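Local coordinates for protein 3-dehydroquinate dehydratase (Geobacillus kaustophilus, PDB 2YR1) that probably catalyses the cis-dehydration of 3-dehydroquinate to 3-dehydroshikimate through a Schiff-base intermediate, the third step of the chorismate pathway, at residues 146-151 / 156-161; 186-191 / 213-218. One frame throughout, in Å; residues are numbered along the deposited sequence.

Contact 1 (146-151 / 156-161)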
ATOM      1  N   ARG A 146     -20.630   2.099   8.678  1.00 26.92           N
ATOM      2  CA  ARG A 146     -20.907   3.422   8.161  1.00 21.20           C
ATOM      3  C   ARG A 146     -20.236   3.456   6.799  1.00 23.04           C
ATOM      4  O   ARG A 146     -19.072   3.070   6.685  1.00 21.38           O
ATOM      5  CB  ARG A 146     -20.258   4.486   9.035  1.00 26.54           C
ATOM      6  CG  ARG A 146     -20.754   5.891   8.763  1.00 29.96           C
ATOM      7  CD  ARG A 146     -22.166   6.076   9.333  1.00 40.42           C
ATOM      8  NE  ARG A 146     -22.395   7.438   9.818  1.00 44.23           N
ATOM      9  CZ  ARG A 146     -22.590   8.488   9.029  1.00 39.73           C
ATOM     10  NH1 ARG A 146     -22.592   8.330   7.713  1.00 40.83           N
ATOM     11  NH2 ARG A 146     -22.764   9.696   9.557  1.00 38.45           N
ATOM     12  N   HIS A 147     -20.965   3.915   5.783  1.00 16.91           N
ATOM     13  CA  HIS A 147     -20.426   4.017   4.436  1.00 25.45           C
ATOM     14  C   HIS A 147     -20.609   5.445   3.886  1.00 23.50           C
ATOM     15  O   HIS A 147     -21.714   6.001   3.910  1.00 26.22           O
ATOM     16  CB  HIS A 147     -21.115   2.997   3.522  1.00 19.30           C
ATOM     17  CG  HIS A 147     -21.156   1.606   4.091  1.00 28.17           C
ATOM     18  ND1 HIS A 147     -20.290   0.607   3.697  1.00 33.70           N
ATOM     19  CD2 HIS A 147     -21.939   1.059   5.052  1.00 28.94           C
ATOM     20  CE1 HIS A 147     -20.536  -0.490   4.390  1.00 29.44           C
ATOM     21  NE2 HIS A 147     -21.531  -0.242   5.220  1.00 32.82           N
ATOM     22  N   TYR A 148     -19.518   6.037   3.406  1.00 19.36           N
ATOM     23  CA  TYR A 148     -19.546   7.382   2.829  1.00 20.28           C
ATOM     24  C   TYR A 148     -19.282   7.274   1.327  1.00 20.25           C
ATOM     25  O   TYR A 148     -18.140   7.175   0.913  1.00 17.76           O
ATOM     26  CB  TYR A 148     -18.463   8.247   3.468  1.00 17.49           C
ATOM     27  CG  TYR A 148     -18.729   8.526   4.922  1.00 24.80           C
ATOM     28  CD1 TYR A 148     -19.741   9.405   5.303  1.00 24.66           C
ATOM     29  CD2 TYR A 148     -18.006   7.876   5.922  1.00 22.91           C
ATOM     30  CE1 TYR A 148     -20.029   9.629   6.647  1.00 24.37           C
ATOM     31  CE2 TYR A 148     -18.287   8.094   7.274  1.00 23.12           C
ATOM     32  CZ  TYR A 148     -19.299   8.972   7.622  1.00 22.54           C
ATOM     33  OH  TYR A 148     -19.578   9.193   8.940  1.00 24.79           O
ATOM     34  N   PHE A 149     -20.336   7.299   0.516  1.00 23.19           N
ATOM     35  CA  PHE A 149     -20.174   7.162  -0.935  1.00 20.92           C
ATOM     36  C   PHE A 149     -19.895   8.447  -1.698  1.00 20.30           C
ATOM     37  O   PHE A 149     -19.448   8.397  -2.846  1.00 17.98           O
ATOM     38  CB  PHE A 149     -21.401   6.479  -1.541  1.00 22.63           C
ATOM     39  CG  PHE A 149     -21.307   4.974  -1.581  1.00 25.68           C
ATOM     40  CD1 PHE A 149     -20.965   4.318  -2.761  1.00 19.59           C
ATOM     41  CD2 PHE A 149     -21.526   4.219  -0.431  1.00 22.99           C
ATOM     42  CE1 PHE A 149     -20.839   2.931  -2.799  1.00 23.89           C
ATOM     43  CE2 PHE A 149     -21.402   2.824  -0.454  1.00 28.73           C
ATOM     44  CZ  PHE A 149     -21.058   2.179  -1.637  1.00 29.07           C
ATOM     45  N   ASP A 150     -20.127   9.597  -1.070  1.00 20.82           N
ATOM     46  CA  ASP A 150     -19.926  10.858  -1.759  1.00 24.68           C
ATOM     47  C   ASP A 150     -18.603  11.567  -1.489  1.00 25.69           C
ATOM     48  O   ASP A 150     -18.329  12.624  -2.061  1.00 22.71           O
ATOM     49  CB  ASP A 150     -21.097  11.810  -1.447  1.00 23.68           C
ATOM     50  CG  ASP A 150     -22.438  11.234  -1.865  1.00 27.17           C
ATOM     51  OD1 ASP A 150     -22.490  10.580  -2.921  1.00 24.36           O
ATOM     52  OD2 ASP A 150     -23.443  11.430  -1.150  1.00 23.66           O
ATOM     53  N   GLY A 151     -17.779  10.992  -0.621  1.00 22.73           N
ATOM     54  CA  GLY A 151     -16.513  11.620  -0.321  1.00 20.78           C
ATOM     55  C   GLY A 151     -15.861  10.972   0.870  1.00 20.18           C
ATOM     56  O   GLY A 151     -16.300   9.924   1.325  1.00 19.05           O
ATOM     57  N   GLU A 156     -11.080  12.909  12.029  1.00 20.52           N
ATOM     58  CA  GLU A 156     -11.816  12.966  13.304  1.00 22.74           C
ATOM     59  C   GLU A 156     -13.200  12.309  13.227  1.00 20.50           C
ATOM     60  O   GLU A 156     -13.647  11.648  14.160  1.00 24.34           O
ATOM     61  CB  GLU A 156     -11.994  14.425  13.746  1.00 25.22           C
ATOM     62  CG  GLU A 156     -12.076  14.590  15.257  1.00 42.79           C
ATOM     63  CD  GLU A 156     -13.501  14.669  15.823  1.00 56.13           C
ATOM     64  OE1 GLU A 156     -14.345  13.797  15.480  1.00 54.96           O
ATOM     65  OE2 GLU A 156     -13.767  15.604  16.637  1.00 54.51           O
ATOM     66  N   THR A 157     -13.891  12.527  12.120  1.00 21.62           N
ATOM     67  CA  THR A 157     -15.229  11.973  11.925  1.00 21.55           C
ATOM     68  C   THR A 157     -15.163  10.453  11.827  1.00 20.56           C
ATOM     69  O   THR A 157     -15.978   9.749  12.418  1.00 18.63           O
ATOM     70  CB  THR A 157     -15.851  12.558  10.652  1.00 22.44           C
ATOM     71  OG1 THR A 157     -15.728  13.981  10.702  1.00 27.24           O
ATOM     72  CG2 THR A 157     -17.321  12.210  10.540  1.00 25.13           C
ATOM     73  N   LEU A 158     -14.172   9.952  11.090  1.00 17.69           N
ATOM     74  CA  LEU A 158     -14.004   8.509  10.920  1.00 15.52           C
ATOM     75  C   LEU A 158     -13.655   7.868  12.258  1.00 18.72           C
ATOM     76  O   LEU A 158     -14.164   6.794  12.607  1.00 16.25           O
ATOM     77  CB  LEU A 158     -12.906   8.236   9.876  1.00 14.87           C
ATOM     78  CG  LEU A 158     -13.244   8.799   8.489  1.00 15.60           C
ATOM     79  CD1 LEU A 158     -12.145   8.461   7.491  1.00 20.40           C
ATOM     80  CD2 LEU A 158     -14.596   8.244   8.027  1.00 16.75           C
ATOM     81  N   LEU A 159     -12.777   8.524  13.007  1.00 14.62           N
ATOM     82  CA  LEU A 159     -12.391   8.003  14.313  1.00 15.22           C
ATOM     83  C   LEU A 159     -13.618   7.980  15.252  1.00 16.39           C
ATOM     84  O   LEU A 159     -13.851   6.992  15.941  1.00 16.37           O
ATOM     85  CB  LEU A 159     -11.256   8.846  14.898  1.00 17.13           C
ATOM     86  CG  LEU A 159     -10.786   8.432  16.299  1.00 21.82           C
ATOM     87  CD1 LEU A 159     -10.493   6.932  16.343  1.00 19.12           C
ATOM     88  CD2 LEU A 159      -9.541   9.247  16.665  1.00 21.87           C
ATOM     89  N   ALA A 160     -14.405   9.055  15.249  1.00 15.72           N
ATOM     90  CA  ALA A 160     -15.604   9.136  16.077  1.00 18.79           C
ATOM     91  C   ALA A 160     -16.616   8.044  15.709  1.00 20.97           C
ATOM     92  O   ALA A 160     -17.200   7.411  16.594  1.00 18.00           O
ATOM     93  CB  ALA A 160     -16.245  10.521  15.942  1.00 22.78           C
ATOM     94  N   ASP A 161     -16.816   7.807  14.408  1.00 20.81           N
ATOM     95  CA  ASP A 161     -17.734   6.754  13.962  1.00 18.22           C
ATOM     96  C   ASP A 161     -17.372   5.399  14.541  1.00 16.38           C
ATOM     97  O   ASP A 161     -18.230   4.674  15.030  1.00 21.13           O
ATOM     98  CB  ASP A 161     -17.742   6.610  12.427  1.00 21.38           C
ATOM     99  CG  ASP A 161     -18.453   7.751  11.731  1.00 23.18           C
ATOM    100  OD1 ASP A 161     -19.456   8.274  12.275  1.00 25.03           O
ATOM    101  OD2 ASP A 161     -18.017   8.111  10.617  1.00 26.60           O
TER
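Three flat groups, the Tyr148 ring, the Asp161 carboxylate and the Arg146 guanidinium, meet where strand and following helix come together. Asp161 OD2 lies in the plane of the ring at its edge, and the two planes differ by 26°. The hydroxyl donates to this oxygen: Tyr148 OH to Asp161 OD2 is a short 2.5 Å hydrogen bond, made on the syn side and 22° out of the carboxylate plane. Over the centre of the guanidinium, on one face, sits the same hydroxyl, Tyr148 OH being 3.1 Å above the plane. Arg146 also pairs with Asp161, but the salt bridge is long, Arg146 NE standing 3.9 Å from Asp161 OD1; with no N-H aimed at the oxygen, attraction between the charges is all that links them. CG of Arg146 is anti to the backbone N (chi1 -167°), and bends at chi2 and chi3 bring the guanidinium under the hydroxyl. The nearby positive charge would probably favour an ionised Asp161. Leu158 CD2 makes the apolar contact, 3.8 Å from Tyr148 CE2, and the Thr157 CG2 methyl comes to 4.1 Å from Tyr148 OH. Tyrosine suits this place because its ring carbons can touch a leucine methyl while its hydroxyl reaches an acid. A phenylalanine in its place would probably keep much of that packing but leave Asp161 OD2 without its donor. The contact joins strand 141-148 to helix 155-167 in a beta-alpha-beta unit completed by strand 172-177, whose Val177 touches both Tyr148 and Leu158; helix 182-198 lies alongside Leu158.

Contact 2 (186-191 / 213-218)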
ATOM      1  N   LEU A 186      -4.946   8.350   2.282  1.00 17.41           N
ATOM      2  CA  LEU A 186      -4.091   8.371   3.467  1.00 14.41           C
ATOM      3  C   LEU A 186      -4.940   8.750   4.708  1.00 18.02           C
ATOM      4  O   LEU A 186      -4.702   8.241   5.785  1.00 12.73           O
ATOM      5  CB  LEU A 186      -2.934   9.358   3.248  1.00 20.70           C
ATOM      6  CG  LEU A 186      -1.945   8.963   2.127  1.00 25.31           C
ATOM      7  CD1 LEU A 186      -0.820   9.981   2.059  1.00 26.22           C
ATOM      8  CD2 LEU A 186      -1.365   7.562   2.388  1.00 21.40           C
ATOM      9  N   VAL A 187      -5.920   9.646   4.553  1.00 14.29           N
ATOM     10  CA  VAL A 187      -6.806   9.991   5.674  1.00 16.97           C
ATOM     11  C   VAL A 187      -7.494   8.696   6.200  1.00 19.83           C
ATOM     12  O   VAL A 187      -7.547   8.429   7.416  1.00 15.95           O
ATOM     13  CB  VAL A 187      -7.893  10.995   5.223  1.00 15.59           C
ATOM     14  CG1 VAL A 187      -9.006  11.069   6.230  1.00 15.38           C
ATOM     15  CG2 VAL A 187      -7.260  12.353   5.023  1.00 26.18           C
ATOM     16  N   LEU A 188      -8.013   7.887   5.282  1.00 19.41           N
ATOM     17  CA  LEU A 188      -8.660   6.639   5.682  1.00 15.41           C
ATOM     18  C   LEU A 188      -7.702   5.696   6.422  1.00 13.24           C
ATOM     19  O   LEU A 188      -8.095   5.028   7.386  1.00 18.71           O
ATOM     20  CB  LEU A 188      -9.232   5.890   4.483  1.00 13.95           C
ATOM     21  CG  LEU A 188      -9.743   4.553   5.044  1.00 21.72           C
ATOM     22  CD1 LEU A 188     -11.146   4.748   5.573  1.00 15.08           C
ATOM     23  CD2 LEU A 188      -9.669   3.453   4.043  1.00 20.96           C
ATOM     24  N   LEU A 189      -6.457   5.611   5.967  1.00 13.76           N
ATOM     25  CA  LEU A 189      -5.493   4.727   6.642  1.00 12.11           C
ATOM     26  C   LEU A 189      -5.106   5.305   8.006  1.00 13.35           C
ATOM     27  O   LEU A 189      -4.974   4.576   8.995  1.00 15.77           O
ATOM     28  CB  LEU A 189      -4.242   4.540   5.772  1.00 15.89           C
ATOM     29  CG  LEU A 189      -4.462   3.821   4.435  1.00 16.98           C
ATOM     30  CD1 LEU A 189      -3.138   3.711   3.685  1.00 11.66           C
ATOM     31  CD2 LEU A 189      -5.051   2.440   4.678  1.00 12.60           C
ATOM     32  N   GLN A 190      -4.938   6.619   8.068  1.00 15.55           N
ATOM     33  CA  GLN A 190      -4.577   7.271   9.333  1.00 15.82           C
ATOM     34  C   GLN A 190      -5.669   7.028  10.367  1.00 10.37           C
ATOM     35  O   GLN A 190      -5.390   6.753  11.527  1.00 15.78           O
ATOM     36  CB  GLN A 190      -4.424   8.781   9.139  1.00 14.50           C
ATOM     37  CG  GLN A 190      -3.352   9.197   8.161  1.00 32.06           C
ATOM     38  CD  GLN A 190      -3.620  10.580   7.579  1.00 44.48           C
ATOM     39  OE1 GLN A 190      -3.840  11.544   8.322  1.00 53.23           O
ATOM     40  NE2 GLN A 190      -3.604  10.684   6.246  1.00 41.68           N
ATOM     41  N   ALA A 191      -6.922   7.191   9.964  1.00 12.92           N
ATOM     42  CA  ALA A 191      -8.021   6.970  10.897  1.00 13.80           C
ATOM     43  C   ALA A 191      -8.048   5.510  11.349  1.00 15.34           C
ATOM     44  O   ALA A 191      -8.393   5.214  12.493  1.00 13.33           O
ATOM     45  CB  ALA A 191      -9.366   7.331  10.254  1.00 13.55           C
ATOM     46  N   ALA A 213      -7.833   1.199  -4.117  1.00 22.33           N
ATOM     47  CA  ALA A 213      -7.375  -0.174  -4.249  1.00 21.48           C
ATOM     48  C   ALA A 213      -6.301  -0.524  -3.223  1.00 24.11           C
ATOM     49  O   ALA A 213      -6.357  -1.587  -2.597  1.00 18.75           O
ATOM     50  CB  ALA A 213      -6.843  -0.425  -5.659  1.00 27.28           C
ATOM     51  N   ILE A 214      -5.333   0.369  -3.042  1.00 20.34           N
ATOM     52  CA  ILE A 214      -4.242   0.096  -2.107  1.00 23.19           C
ATOM     53  C   ILE A 214      -4.744  -0.273  -0.727  1.00 19.44           C
ATOM     54  O   ILE A 214      -4.123  -1.089  -0.028  1.00 20.78           O
ATOM     55  CB  ILE A 214      -3.248   1.300  -1.968  1.00 19.94           C
ATOM     56  CG1 ILE A 214      -2.047   0.888  -1.104  1.00 14.74           C
ATOM     57  CG2 ILE A 214      -3.940   2.501  -1.299  1.00 18.23           C
ATOM     58  CD1 ILE A 214      -1.202  -0.270  -1.683  1.00 23.56           C
ATOM     59  N   THR A 215      -5.868   0.320  -0.337  1.00 13.98           N
ATOM     60  CA  THR A 215      -6.420   0.059   0.981  1.00 13.83           C
ATOM     61  C   THR A 215      -6.971  -1.352   1.161  1.00 14.78           C
ATOM     62  O   THR A 215      -6.998  -1.878   2.281  1.00 15.04           O
ATOM     63  CB  THR A 215      -7.483   1.104   1.331  1.00 15.18           C
ATOM     64  OG1 THR A 215      -7.541   1.239   2.746  1.00 37.04           O
ATOM     65  CG2 THR A 215      -8.846   0.702   0.823  1.00  5.38           C
ATOM     66  N   ARG A 216      -7.388  -1.976   0.065  1.00 13.24           N
ATOM     67  CA  ARG A 216      -7.913  -3.333   0.117  1.00 17.45           C
ATOM     68  C   ARG A 216      -6.770  -4.347   0.180  1.00 16.28           C
ATOM     69  O   ARG A 216      -6.950  -5.483   0.619  1.00 21.17           O
ATOM     70  CB  ARG A 216      -8.787  -3.610  -1.131  1.00 15.01           C
ATOM     71  CG  ARG A 216      -9.945  -2.643  -1.300  1.00 14.43           C
ATOM     72  CD  ARG A 216     -10.843  -3.040  -2.480  1.00 22.91           C
ATOM     73  NE  ARG A 216     -12.020  -2.191  -2.631  1.00 14.12           N
ATOM     74  CZ  ARG A 216     -13.100  -2.245  -1.854  1.00 27.45           C
ATOM     75  NH1 ARG A 216     -13.165  -3.107  -0.852  1.00 26.85           N
ATOM     76  NH2 ARG A 216     -14.135  -1.446  -2.089  1.00 26.36           N
ATOM     77  N   LEU A 217      -5.583  -3.933  -0.242  1.00 16.68           N
ATOM     78  CA  LEU A 217      -4.441  -4.836  -0.253  1.00 19.71           C
ATOM     79  C   LEU A 217      -3.483  -4.609   0.913  1.00 19.39           C
ATOM     80  O   LEU A 217      -2.734  -5.512   1.274  1.00 23.08           O
ATOM     81  CB  LEU A 217      -3.663  -4.674  -1.568  1.00 18.37           C
ATOM     82  CG  LEU A 217      -4.385  -4.876  -2.911  1.00 18.43           C
ATOM     83  CD1 LEU A 217      -3.496  -4.415  -4.044  1.00 18.43           C
ATOM     84  CD2 LEU A 217      -4.765  -6.345  -3.095  1.00 12.74           C
ATOM     85  N   ALA A 218      -3.506  -3.408   1.492  1.00 19.11           N
ATOM     86  CA  ALA A 218      -2.583  -3.076   2.574  1.00 16.98           C
ATOM     87  C   ALA A 218      -3.215  -2.501   3.833  1.00 15.14           C
ATOM     88  O   ALA A 218      -2.513  -2.155   4.771  1.00 15.84           O
ATOM     89  CB  ALA A 218      -1.528  -2.097   2.052  1.00 18.86           C
TER
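Thr215 meets Leu188 and Leu189 through van der Waals contact, with no hydrogen bond between the two helical segments. Its OG1 is the atom that touches both leucines: Leu188 CD2 is 3.3 Å from Thr215 OG1, and Leu189 CD2 stands at 3.4 Å from the same oxygen. The Leu188 side chain crosses that of Thr215 at about a right angle, whereas Leu189 runs past it in the opposite direction. On the threonine, OG1 points away from the backbone N (chi1 -153°), which puts the oxygen where both leucine methyls meet it; on the other helix, CG of Leu188 is likewise anti to its backbone N (chi1 174°). A small branched threonine suits the close approach, the CA atoms of Leu189 and Thr215 being 7.4 Å apart, and the branched leucines bring a methyl each to its oxygen.

Within 213-218 the backbone hydrogen bonds are mixed: Ile214 O accepts from both Leu217 N and Ala218 N, the latter at 2.8 Å.

Further apolar packing places the contact in the fold and the dimer. Leu188 and Thr215 both touch Ala207 of strand 203-207, while Leu189 packs on Leu186 of the second subunit, and Ile214 on that subunit's Ala218. The arrangement is one of neighbouring helices packed around the parallel strands of a TIM barrel, here at the dimer interface; the next residue, Arg216, is predicted to bind 3-dehydroquinate.

Contact 1 precedes contact 2 in sequence, but with centres 13 Å apart they share a packed boundary. Leu158 of contact 1 bridges them: its CB lies 3.7 Å from CB of Ala191, and its CD1 is 4.3 Å from CD1 of Leu188, so helices 155-167 and 182-198 pack side by side on the barrel. Each contact also carries a predicted active-site residue that takes no part in its packing: His147, the proton donor/acceptor, in 146-151, and Arg216, of the predicted substrate site, in 213-218. Between them in sequence lies Lys174, the predicted Schiff-base lysine, with its side chain about 7 Å from that of Arg146 and about 9 Å from that of Leu188.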